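Local coordinates for protein tricorn protease (Thermoplasma acidophilum, PDB 1K32) that cuts peptides as a serine protease, probably degrading further the fragments released by the proteasome, with beta-propeller domains thought to gate its substrates, at residues Y340-G344 / V381-V386. Sequence-based numbering, arbitrary orientation.
Sequences YVRRG and VFAMGV
R342 bends over strand 381-386 and turns the NE edge of its guanidinium to M384 O. Its CB faces that strand, 4.0 Å from M384 SD and 4.1 Å from V386 CG2, which sit next to each other on that side. CG and CD run on past M384 O, the chain bent about CB-CG (chi2 64°) and CG-CD (chi3 78°), a double turn that brings the guanidinium edge round to that oxygen. There NE donates a hydrogen bond of 3.0 Å to M384 O, nearly in the guanidinium plane but tilted from the carbonyl plane; NH1 adds a weak one. NH2 makes a salt bridge to D302, so the head is held between this carbonyl and strand 300-305. The two strands run roughly parallel, 18° apart, with axes 6.8 Å from each other at closest approach, and belong to separate four-stranded antiparallel sheets: each is the first strand of its sheet, as expected for the innermost strands of successive beta-propeller blades. With an alanine in place of R342, M384 O would probably lose both side-chain donors and D302 its charge partner here. Further along, V386 sets its CB 3.5 Å from R343 O, with CG1 reaching toward G344 CA. At the other end, Y340 points its ring at the start of strand 381-386. The ring edge at CE1 meets V381 O at 3.5 Å, near the ring plane, while CE1 also touches V381 CG1. Y340 OH comes to 3.3 Å from F382 CA and is hydrogen-bonded at 2.7 Å to a water that donates weakly to V381 O. R972 also binds V381 O and makes a cation-pi contact with the F382 ring.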
loop_
_atom_site.group_PDB
_atom_site.type_symbol
_atom_site.label_atom_id
_atom_site.label_comp_id
_atom_site.label_asym_id
_atom_site.label_seq_id
_atom_site.Cartn_x
_atom_site.Cartn_y
_atom_site.Cartn_z
ATOM N N TYR A 340 33.722 1.885 -31.867
ATOM C CA TYR A 340 33.336 2.025 -30.463
ATOM C C TYR A 340 33.382 3.490 -30.056
ATOM O O TYR A 340 34.080 4.302 -30.673
ATOM C CB TYR A 340 34.266 1.220 -29.536
ATOM C CG TYR A 340 34.456 -0.227 -29.935
ATOM C CD1 TYR A 340 35.523 -0.605 -30.747
ATOM C CD2 TYR A 340 33.546 -1.212 -29.538
ATOM C CE1 TYR A 340 35.684 -1.922 -31.155
ATOM C CE2 TYR A 340 33.699 -2.531 -29.946
ATOM C CZ TYR A 340 34.771 -2.874 -30.753
ATOM O OH TYR A 340 34.942 -4.167 -31.164
ATOM N N VAL A 341 32.620 3.811 -29.014
ATOM C CA VAL A 341 32.532 5.159 -28.471
ATOM C C VAL A 341 32.384 5.024 -26.953
ATOM O O VAL A 341 31.575 4.239 -26.459
ATOM C CB VAL A 341 31.320 5.923 -29.062
ATOM C CG1 VAL A 341 31.247 7.323 -28.482
ATOM C CG2 VAL A 341 31.443 6.007 -30.572
ATOM N N ARG A 342 33.177 5.796 -26.219
ATOM C CA ARG A 342 33.166 5.740 -24.767
ATOM C C ARG A 342 33.319 7.130 -24.160
ATOM O O ARG A 342 33.973 8.001 -24.733
ATOM C CB ARG A 342 34.321 4.851 -24.303
ATOM C CG ARG A 342 33.986 3.891 -23.182
ATOM C CD ARG A 342 32.943 2.864 -23.612
ATOM N NE ARG A 342 33.488 1.777 -24.424
ATOM C CZ ARG A 342 32.735 0.963 -25.161
ATOM N NH1 ARG A 342 33.287 -0.012 -25.874
ATOM N NH2 ARG A 342 31.417 1.137 -25.195
ATOM N N ARG A 343 32.706 7.331 -22.999
ATOM C CA ARG A 343 32.794 8.597 -22.282
ATOM C C ARG A 343 34.274 8.924 -22.053
ATOM O O ARG A 343 35.034 8.080 -21.581
ATOM C CB ARG A 343 32.049 8.466 -20.952
ATOM C CG ARG A 343 32.635 9.232 -19.765
ATOM C CD ARG A 343 32.425 10.721 -19.890
ATOM N NE ARG A 343 32.460 11.402 -18.592
ATOM C CZ ARG A 343 33.528 11.491 -17.803
ATOM N NH1 ARG A 343 33.440 12.137 -16.651
ATOM N NH2 ARG A 343 34.680 10.940 -18.156
ATOM N N GLY A 344 34.679 10.142 -22.406
ATOM C CA GLY A 344 36.067 10.542 -22.241
ATOM C C GLY A 344 36.243 11.763 -21.353
ATOM O O GLY A 344 37.362 12.119 -20.986
ATOM N N VAL A 381 41.014 -3.612 -33.263
ATOM C CA VAL A 381 40.543 -3.440 -31.890
ATOM C C VAL A 381 39.178 -4.080 -31.620
ATOM O O VAL A 381 38.252 -3.971 -32.431
ATOM C CB VAL A 381 40.481 -1.926 -31.552
ATOM C CG1 VAL A 381 39.902 -1.706 -30.151
ATOM C CG2 VAL A 381 41.895 -1.320 -31.649
ATOM N N PHE A 382 39.060 -4.760 -30.486
ATOM C CA PHE A 382 37.793 -5.392 -30.123
ATOM C C PHE A 382 37.255 -4.969 -28.767
ATOM O O PHE A 382 36.203 -5.448 -28.337
ATOM C CB PHE A 382 37.915 -6.915 -30.189
ATOM C CG PHE A 382 37.940 -7.441 -31.591
ATOM C CD1 PHE A 382 39.125 -7.469 -32.317
ATOM C CD2 PHE A 382 36.760 -7.831 -32.217
ATOM C CE1 PHE A 382 39.142 -7.870 -33.645
ATOM C CE2 PHE A 382 36.764 -8.233 -33.544
ATOM C CZ PHE A 382 37.964 -8.251 -34.263
ATOM N N ALA A 383 37.968 -4.064 -28.105
ATOM C CA ALA A 383 37.557 -3.556 -26.799
ATOM C C ALA A 383 38.275 -2.245 -26.500
ATOM O O ALA A 383 39.455 -2.084 -26.814
ATOM C CB ALA A 383 37.868 -4.587 -25.692
ATOM N N MET A 384 37.558 -1.310 -25.891
ATOM C CA MET A 384 38.148 -0.026 -25.543
ATOM C C MET A 384 37.465 0.590 -24.324
ATOM O O MET A 384 36.249 0.536 -24.181
ATOM C CB MET A 384 38.069 0.930 -26.730
ATOM C CG MET A 384 38.830 2.227 -26.536
ATOM S SD MET A 384 37.788 3.504 -25.846
ATOM C CE MET A 384 37.156 4.273 -27.334
ATOM N N GLY A 385 38.275 1.159 -23.440
ATOM C CA GLY A 385 37.759 1.788 -22.244
ATOM C C GLY A 385 38.594 3.013 -21.944
ATOM O O GLY A 385 39.732 3.124 -22.419
ATOM N N VAL A 386 38.046 3.934 -21.158
ATOM C CA VAL A 386 38.767 5.154 -20.812
ATOM C C VAL A 386 38.798 5.314 -19.307
ATOM O O VAL A 386 37.811 5.023 -18.636
ATOM C CB VAL A 386 38.092 6.399 -21.429
ATOM C CG1 VAL A 386 38.886 7.648 -21.089
ATOM C CG2 VAL A 386 37.966 6.228 -22.949
HETATM O O HOH W 1 35.250 -4.978 -33.687
#